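Local structure of tryptophan synthase alpha chain (Pyrococcus furiosus, 2DZW) at residues L85-N90 against I112-L117; N192-G197 against G213-V218. The protein cleaves indoleglycerol phosphate to indole and glyceraldehyde 3-phosphate as the alpha subunit of tryptophan synthase, in the last step of tryptophan biosynthesis. The protein carries 1 engineered substitution. All coordinates share one frame; numbering follows the deposited sequence.

Contact 1 (L85-N90 against I112-L117); sequences LMTYYN and ILVVDL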
ATOM      1  N   LEU A  85       6.693   1.358   0.009  1.00 20.45           N
ATOM      2  CA  LEU A  85       6.824   0.897   1.378  1.00 24.14           C
ATOM      3  C   LEU A  85       5.791   1.655   2.217  1.00 25.18           C
ATOM      4  O   LEU A  85       5.838   2.876   2.282  1.00 27.03           O
ATOM      5  CB  LEU A  85       8.232   1.200   1.878  1.00 24.58           C
ATOM      6  CG  LEU A  85       8.700   0.504   3.146  1.00 26.42           C
ATOM      7  CD1 LEU A  85       8.630  -1.004   2.938  1.00 28.68           C
ATOM      8  CD2 LEU A  85      10.131   0.931   3.469  1.00 26.86           C
ATOM      9  N   MET A  86       4.854   0.936   2.832  1.00 25.16           N
ATOM     10  CA  MET A  86       3.823   1.562   3.663  1.00 25.03           C
ATOM     11  C   MET A  86       4.166   1.387   5.139  1.00 23.45           C
ATOM     12  O   MET A  86       4.295   0.272   5.623  1.00 22.41           O
ATOM     13  CB  MET A  86       2.450   0.940   3.371  1.00 28.06           C
ATOM     14  CG  MET A  86       1.309   1.496   4.221  1.00 31.47           C
ATOM     15  SD  MET A  86      -0.331   1.006   3.600  1.00 41.00           S
ATOM     16  CE  MET A  86      -1.421   1.623   4.904  1.00 36.73           C
ATOM     17  N   THR A  87       4.307   2.492   5.857  1.00 22.73           N
ATOM     18  CA  THR A  87       4.659   2.420   7.267  1.00 22.71           C
ATOM     19  C   THR A  87       4.053   3.521   8.112  1.00 24.13           C
ATOM     20  O   THR A  87       3.503   4.498   7.599  1.00 23.20           O
ATOM     21  CB  THR A  87       6.182   2.522   7.468  1.00 24.08           C
ATOM     22  OG1 THR A  87       6.484   2.474   8.870  1.00 23.90           O
ATOM     23  CG2 THR A  87       6.707   3.854   6.906  1.00 22.17           C
ATOM     24  N   TYR A  88       4.153   3.339   9.425  1.00 23.71           N
ATOM     25  CA  TYR A  88       3.699   4.343  10.365  1.00 22.41           C
ATOM     26  C   TYR A  88       4.951   5.162  10.598  1.00 22.90           C
ATOM     27  O   TYR A  88       6.060   4.662  10.389  1.00 22.24           O
ATOM     28  CB  TYR A  88       3.214   3.703  11.664  1.00 21.53           C
ATOM     29  CG  TYR A  88       1.805   3.196  11.545  1.00 19.76           C
ATOM     30  CD1 TYR A  88       1.522   2.044  10.817  1.00 18.08           C
ATOM     31  CD2 TYR A  88       0.740   3.927  12.067  1.00 19.40           C
ATOM     32  CE1 TYR A  88       0.218   1.640  10.606  1.00 18.89           C
ATOM     33  CE2 TYR A  88      -0.571   3.532  11.859  1.00 18.53           C
ATOM     34  CZ  TYR A  88      -0.826   2.387  11.124  1.00 19.05           C
ATOM     35  OH  TYR A  88      -2.128   1.999  10.893  1.00 20.68           O
ATOM     36  N   TYR A  89       4.779   6.411  11.024  1.00 24.16           N
ATOM     37  CA  TYR A  89       5.905   7.308  11.238  1.00 25.93           C
ATOM     38  C   TYR A  89       6.915   6.838  12.291  1.00 27.88           C
ATOM     39  O   TYR A  89       8.131   6.887  12.062  1.00 26.85           O
ATOM     40  CB  TYR A  89       5.388   8.700  11.592  1.00 25.88           C
ATOM     41  CG  TYR A  89       6.442   9.779  11.504  1.00 27.74           C
ATOM     42  CD1 TYR A  89       7.236   9.911  10.364  1.00 29.19           C
ATOM     43  CD2 TYR A  89       6.649  10.670  12.556  1.00 28.21           C
ATOM     44  CE1 TYR A  89       8.211  10.902  10.272  1.00 30.46           C
ATOM     45  CE2 TYR A  89       7.623  11.670  12.477  1.00 29.29           C
ATOM     46  CZ  TYR A  89       8.400  11.777  11.329  1.00 30.52           C
ATOM     47  OH  TYR A  89       9.365  12.755  11.235  1.00 31.47           O
ATOM     48  N   ASN A  90       6.404   6.375  13.430  1.00 28.94           N
ATOM     49  CA  ASN A  90       7.233   5.908  14.540  1.00 30.39           C
ATOM     50  C   ASN A  90       8.535   5.205  14.118  1.00 31.00           C
ATOM     51  O   ASN A  90       9.627   5.642  14.489  1.00 29.87           O
ATOM     52  CB  ASN A  90       6.407   4.992  15.448  1.00 32.34           C
ATOM     53  CG  ASN A  90       7.193   4.487  16.637  1.00 33.92           C
ATOM     54  OD1 ASN A  90       7.386   5.204  17.614  1.00 36.44           O
ATOM     55  ND2 ASN A  90       7.663   3.249  16.552  1.00 34.07           N
ATOM     56  N   ILE A 112       7.268   5.809  -0.923  1.00 22.10           N
ATOM     57  CA  ILE A 112       6.945   5.554   0.469  1.00 20.02           C
ATOM     58  C   ILE A 112       5.672   6.275   0.894  1.00 19.38           C
ATOM     59  O   ILE A 112       5.384   7.381   0.434  1.00 17.31           O
ATOM     60  CB  ILE A 112       8.089   5.999   1.397  1.00 20.50           C
ATOM     61  CG1 ILE A 112       7.806   5.521   2.827  1.00 20.73           C
ATOM     62  CG2 ILE A 112       8.230   7.519   1.349  1.00 18.04           C
ATOM     63  CD1 ILE A 112       9.002   5.595   3.758  1.00 20.91           C
ATOM     64  N   LEU A 113       4.917   5.622   1.770  1.00 18.28           N
ATOM     65  CA  LEU A 113       3.678   6.149   2.309  1.00 17.36           C
ATOM     66  C   LEU A 113       3.758   6.069   3.826  1.00 19.23           C
ATOM     67  O   LEU A 113       3.966   4.991   4.380  1.00 18.42           O
ATOM     68  CB  LEU A 113       2.488   5.314   1.840  1.00 18.41           C
ATOM     69  CG  LEU A 113       1.234   5.411   2.722  1.00 15.90           C
ATOM     70  CD1 LEU A 113       0.726   6.831   2.727  1.00 14.05           C
ATOM     71  CD2 LEU A 113       0.161   4.465   2.215  1.00 16.43           C
ATOM     72  N   VAL A 114       3.596   7.211   4.487  1.00 19.39           N
ATOM     73  CA  VAL A 114       3.634   7.267   5.940  1.00 21.43           C
ATOM     74  C   VAL A 114       2.223   7.567   6.414  1.00 23.08           C
ATOM     75  O   VAL A 114       1.776   8.710   6.399  1.00 24.85           O
ATOM     76  CB  VAL A 114       4.594   8.369   6.441  1.00 21.43           C
ATOM     77  CG1 VAL A 114       4.621   8.387   7.966  1.00 19.01           C
ATOM     78  CG2 VAL A 114       5.985   8.124   5.889  1.00 17.97           C
ATOM     79  N   VAL A 115       1.528   6.518   6.826  1.00 24.44           N
ATOM     80  CA  VAL A 115       0.149   6.614   7.284  1.00 26.43           C
ATOM     81  C   VAL A 115      -0.164   7.790   8.215  1.00 27.68           C
ATOM     82  O   VAL A 115      -1.135   8.513   8.004  1.00 28.61           O
ATOM     83  CB  VAL A 115      -0.270   5.302   7.988  1.00 25.31           C
ATOM     84  CG1 VAL A 115      -1.683   5.406   8.482  1.00 26.70           C
ATOM     85  CG2 VAL A 115      -0.130   4.134   7.026  1.00 25.18           C
ATOM     86  N   ASP A 116       0.661   7.984   9.235  1.00 28.95           N
ATOM     87  CA  ASP A 116       0.424   9.040  10.210  1.00 28.93           C
ATOM     88  C   ASP A 116       1.500  10.114  10.247  1.00 29.50           C
ATOM     89  O   ASP A 116       1.877  10.580  11.323  1.00 30.22           O
ATOM     90  CB  ASP A 116       0.283   8.412  11.597  1.00 29.27           C
ATOM     91  CG  ASP A 116       1.507   7.604  12.000  1.00 31.84           C
ATOM     92  OD1 ASP A 116       2.347   7.316  11.113  1.00 30.84           O
ATOM     93  OD2 ASP A 116       1.623   7.252  13.199  1.00 32.04           O
ATOM     94  N   LEU A 117       1.992  10.510   9.078  1.00 29.99           N
ATOM     95  CA  LEU A 117       3.027  11.530   9.006  1.00 29.91           C
ATOM     96  C   LEU A 117       2.490  12.835   9.584  1.00 31.47           C
ATOM     97  O   LEU A 117       1.552  13.422   9.046  1.00 30.75           O
ATOM     98  CB  LEU A 117       3.461  11.755   7.555  1.00 28.74           C
ATOM     99  CG  LEU A 117       4.593  12.766   7.357  1.00 28.23           C
ATOM    100  CD1 LEU A 117       5.857  12.238   8.008  1.00 29.05           C
ATOM    101  CD2 LEU A 117       4.826  13.008   5.876  1.00 28.04           C
TER
HETATM  102  O   HOH W   1       3.658   6.355  14.452  1.00 26.94           O
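M86 and L113 lie side by side on the inner face of a TIM barrel, where strands 83-87 and 111-114 run parallel as neighbours; M86 SD sits 3.8 Å from L113 CD2. With CG anti to the backbone N (chi1 178°) and the chain extended beyond it, M86 brings CE to within 3.5 Å of V115 CG2; its side chain also lies near that of E36, a catalytic proton acceptor. The other face carries L85, T87, I112 and V114, the last three all meeting I92 of helix 89-95. Main-chain bonds from T87 N to L113 O and from L113 N to L85 O join the strands, and V115 N extends the ladder to T87 O. Here the type I turn V114-L117 sets V115 CB over the Y88 ring, 4.2 Å from its centroid, a CH-pi contact, while Y88 OH hydrogen-bonds D47, the other catalytic acid. At the polar edge, D116 turns its carboxylate 74° from that ring, and OD1 takes Y89 N on its syn lone pair at 2.6 Å. A water accepts from N90 N and donates to D116 OD2 at 2.6 Å. With an alanine here, Y89 N would probably lose its acceptor and the water one of its two partners. Beyond, Y89 CE1 meets L117 CD1 at 3.5 Å.

Contact 2 (N192-G197 against G213-V218); sequences NKVAVG and GANGVV
V196 and A214 form the tight side of this contact: both V196 methyls come down on A214 CB, CG1 and CG2 each 3.8 Å from it, and CG2 also reaches V217 CG2. L209 of helix 203-211 packs on V196 and V217, and L183 of helix 177-187 on V196. The strands come closest where A195 pairs with G216, CA atoms 4.4 Å apart, and A195 CA makes a CA-H...O contact of 3.2 Å with G216 O. The main-chain bonds from V196 N to G216 O and from V218 N to V196 O hold the parallel register, while V194 O takes G216 N at 3.3 Å and a weak second bond from N215 N. N215 is partly exposed yet firmly bonded. Its CG lies anti to its carbonyl carbon (chi1 -56°), and OD1 receives V194 N at 2.7 Å. The bond is nearly straight, but the donor sits above the amide plane rather than on a lone pair. The looser side is K193, whose long chain crosses this amide at about a right angle, CB 3.6 Å from N215 CG, and runs outward. Its NZ hydrogen-bonds F2 O and forms a salt bridge with D4, whose OD2 also accepts N215 ND2. G213, at positive phi, is the C-prime residue of the Schellman motif that ends helix 203-211, returning the chain to the sheet in the classic beta-alpha-beta unit of a TIM barrel, here its last two strands.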
ATOM      1  N   ASN A 192      -2.031  14.041 -10.096  1.00 15.45           N
ATOM      2  CA  ASN A 192      -1.366  12.777  -9.826  1.00 14.29           C
ATOM      3  C   ASN A 192      -2.373  11.678 -10.075  1.00 14.38           C
ATOM      4  O   ASN A 192      -3.573  11.924 -10.111  1.00 12.90           O
ATOM      5  CB  ASN A 192      -0.945  12.682  -8.361  1.00 15.39           C
ATOM      6  CG  ASN A 192       0.433  13.237  -8.111  1.00 17.11           C
ATOM      7  OD1 ASN A 192       1.433  12.657  -8.537  1.00 16.86           O
ATOM      8  ND2 ASN A 192       0.497  14.366  -7.416  1.00 15.71           N
ATOM      9  N   LYS A 193      -1.878  10.462 -10.251  1.00 15.36           N
ATOM     10  CA  LYS A 193      -2.756   9.317 -10.438  1.00 16.17           C
ATOM     11  C   LYS A 193      -3.253   8.967  -9.036  1.00 16.43           C
ATOM     12  O   LYS A 193      -2.613   9.306  -8.041  1.00 17.14           O
ATOM     13  CB  LYS A 193      -1.970   8.131 -11.008  1.00 16.11           C
ATOM     14  CG  LYS A 193      -1.412   8.369 -12.408  1.00 15.42           C
ATOM     15  CD  LYS A 193      -0.748   7.119 -12.942  1.00 15.66           C
ATOM     16  CE  LYS A 193      -0.934   7.030 -14.445  1.00 17.07           C
ATOM     17  NZ  LYS A 193      -0.714   5.659 -14.980  1.00 15.58           N
ATOM     18  N   VAL A 194      -4.398   8.313  -8.944  1.00 15.73           N
ATOM     19  CA  VAL A 194      -4.896   7.925  -7.639  1.00 15.75           C
ATOM     20  C   VAL A 194      -5.136   6.417  -7.668  0.95 18.25           C
ATOM     21  O   VAL A 194      -5.510   5.854  -8.703  0.98 17.87           O
ATOM     22  CB  VAL A 194      -6.226   8.657  -7.262  0.50 13.00           C
ATOM     23  CG1 VAL A 194      -6.127  10.124  -7.607  0.59 10.95           C
ATOM     24  CG2 VAL A 194      -7.409   8.021  -7.965  0.66 12.78           C
ATOM     25  N   ALA A 195      -4.884   5.780  -6.528  1.00 16.93           N
ATOM     26  CA  ALA A 195      -5.091   4.357  -6.350  1.00 16.77           C
ATOM     27  C   ALA A 195      -6.119   4.284  -5.228  1.00 17.38           C
ATOM     28  O   ALA A 195      -6.111   5.123  -4.328  1.00 17.48           O
ATOM     29  CB  ALA A 195      -3.791   3.683  -5.924  1.00 15.48           C
ATOM     30  N   VAL A 196      -7.008   3.300  -5.275  1.00 17.08           N
ATOM     31  CA  VAL A 196      -8.018   3.192  -4.237  1.00 18.30           C
ATOM     32  C   VAL A 196      -7.914   1.930  -3.377  1.00 18.02           C
ATOM     33  O   VAL A 196      -7.709   0.826  -3.882  1.00 18.21           O
ATOM     34  CB  VAL A 196      -9.456   3.297  -4.845  1.00 19.62           C
ATOM     35  CG1 VAL A 196      -9.642   4.661  -5.519  1.00 15.40           C
ATOM     36  CG2 VAL A 196      -9.694   2.176  -5.850  1.00 19.51           C
ATOM     37  N   GLY A 197      -8.030   2.123  -2.066  1.00 18.33           N
ATOM     38  CA  GLY A 197      -7.995   1.026  -1.111  1.00 17.16           C
ATOM     39  C   GLY A 197      -9.329   1.078  -0.387  1.00 18.71           C
ATOM     40  O   GLY A 197      -9.453   1.636   0.712  1.00 17.80           O
ATOM     41  N   GLY A 213     -12.735   6.006 -12.661  1.00 22.55           N
ATOM     42  CA  GLY A 213     -11.546   6.836 -12.583  1.00 22.71           C
ATOM     43  C   GLY A 213     -10.341   6.410 -11.774  1.00 21.87           C
ATOM     44  O   GLY A 213      -9.284   7.032 -11.889  1.00 24.13           O
ATOM     45  N   ALA A 214     -10.465   5.384 -10.944  1.00 20.93           N
ATOM     46  CA  ALA A 214      -9.307   4.940 -10.179  1.00 20.51           C
ATOM     47  C   ALA A 214      -8.260   4.461 -11.199  1.00 20.86           C
ATOM     48  O   ALA A 214      -8.556   3.602 -12.040  1.00 20.07           O
ATOM     49  CB  ALA A 214      -9.698   3.806  -9.250  1.00 20.29           C
ATOM     50  N   ASN A 215      -7.058   5.039 -11.143  1.00 19.53           N
ATOM     51  CA  ASN A 215      -5.987   4.663 -12.057  1.00 16.57           C
ATOM     52  C   ASN A 215      -5.526   3.284 -11.652  1.00 18.12           C
ATOM     53  O   ASN A 215      -5.103   2.474 -12.484  1.00 20.13           O
ATOM     54  CB  ASN A 215      -4.802   5.625 -11.963  1.00 18.07           C
ATOM     55  CG  ASN A 215      -5.191   7.067 -12.213  1.00 18.29           C
ATOM     56  OD1 ASN A 215      -5.571   7.784 -11.288  1.00 22.45           O
ATOM     57  ND2 ASN A 215      -5.109   7.498 -13.468  1.00 18.69           N
ATOM     58  N   GLY A 216      -5.604   3.015 -10.360  1.00 15.41           N
ATOM     59  CA  GLY A 216      -5.199   1.714  -9.877  1.00 15.22           C
ATOM     60  C   GLY A 216      -6.070   1.290  -8.716  1.00 14.62           C
ATOM     61  O   GLY A 216      -6.664   2.125  -8.034  1.00 14.91           O
ATOM     62  N   VAL A 217      -6.152  -0.014  -8.497  1.00 13.10           N
ATOM     63  CA  VAL A 217      -6.937  -0.556  -7.407  1.00 12.74           C
ATOM     64  C   VAL A 217      -6.016  -1.418  -6.565  1.00 14.03           C
ATOM     65  O   VAL A 217      -5.301  -2.284  -7.086  1.00 11.82           O
ATOM     66  CB  VAL A 217      -8.111  -1.422  -7.924  1.00 13.04           C
ATOM     67  CG1 VAL A 217      -8.858  -2.038  -6.742  1.00  9.43           C
ATOM     68  CG2 VAL A 217      -9.049  -0.569  -8.788  1.00  7.48           C
ATOM     69  N   VAL A 218      -6.023  -1.158  -5.266  1.00 13.68           N
ATOM     70  CA  VAL A 218      -5.201  -1.910  -4.339  1.00 14.43           C
ATOM     71  C   VAL A 218      -6.052  -3.072  -3.856  1.00 15.39           C
ATOM     72  O   VAL A 218      -7.269  -2.952  -3.769  1.00 17.34           O
ATOM     73  CB  VAL A 218      -4.818  -1.054  -3.104  1.00 15.32           C
ATOM     74  CG1 VAL A 218      -4.045  -1.907  -2.090  1.00 12.79           C
ATOM     75  CG2 VAL A 218      -3.998   0.157  -3.529  1.00 11.85           C
TER

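How the contacts relate
Contacts 1 and 2 each join two neighbouring strands of one closed parallel barrel, third with fourth and seventh with eighth, so they face each other across its interior. Their centres are 18 Å apart and their nearest atoms about 7 Å, without touching. Both border the active site: the side chain of E36 lies about 4 Å from that of M86 in contact 1 and from that of V218 in contact 2. D47 belongs more to one side, its side chain about 3 Å from that of Y88 but about 10 Å from that of V218. Contact 1 thus borders both acids, whereas contact 2 approaches E36 through V218.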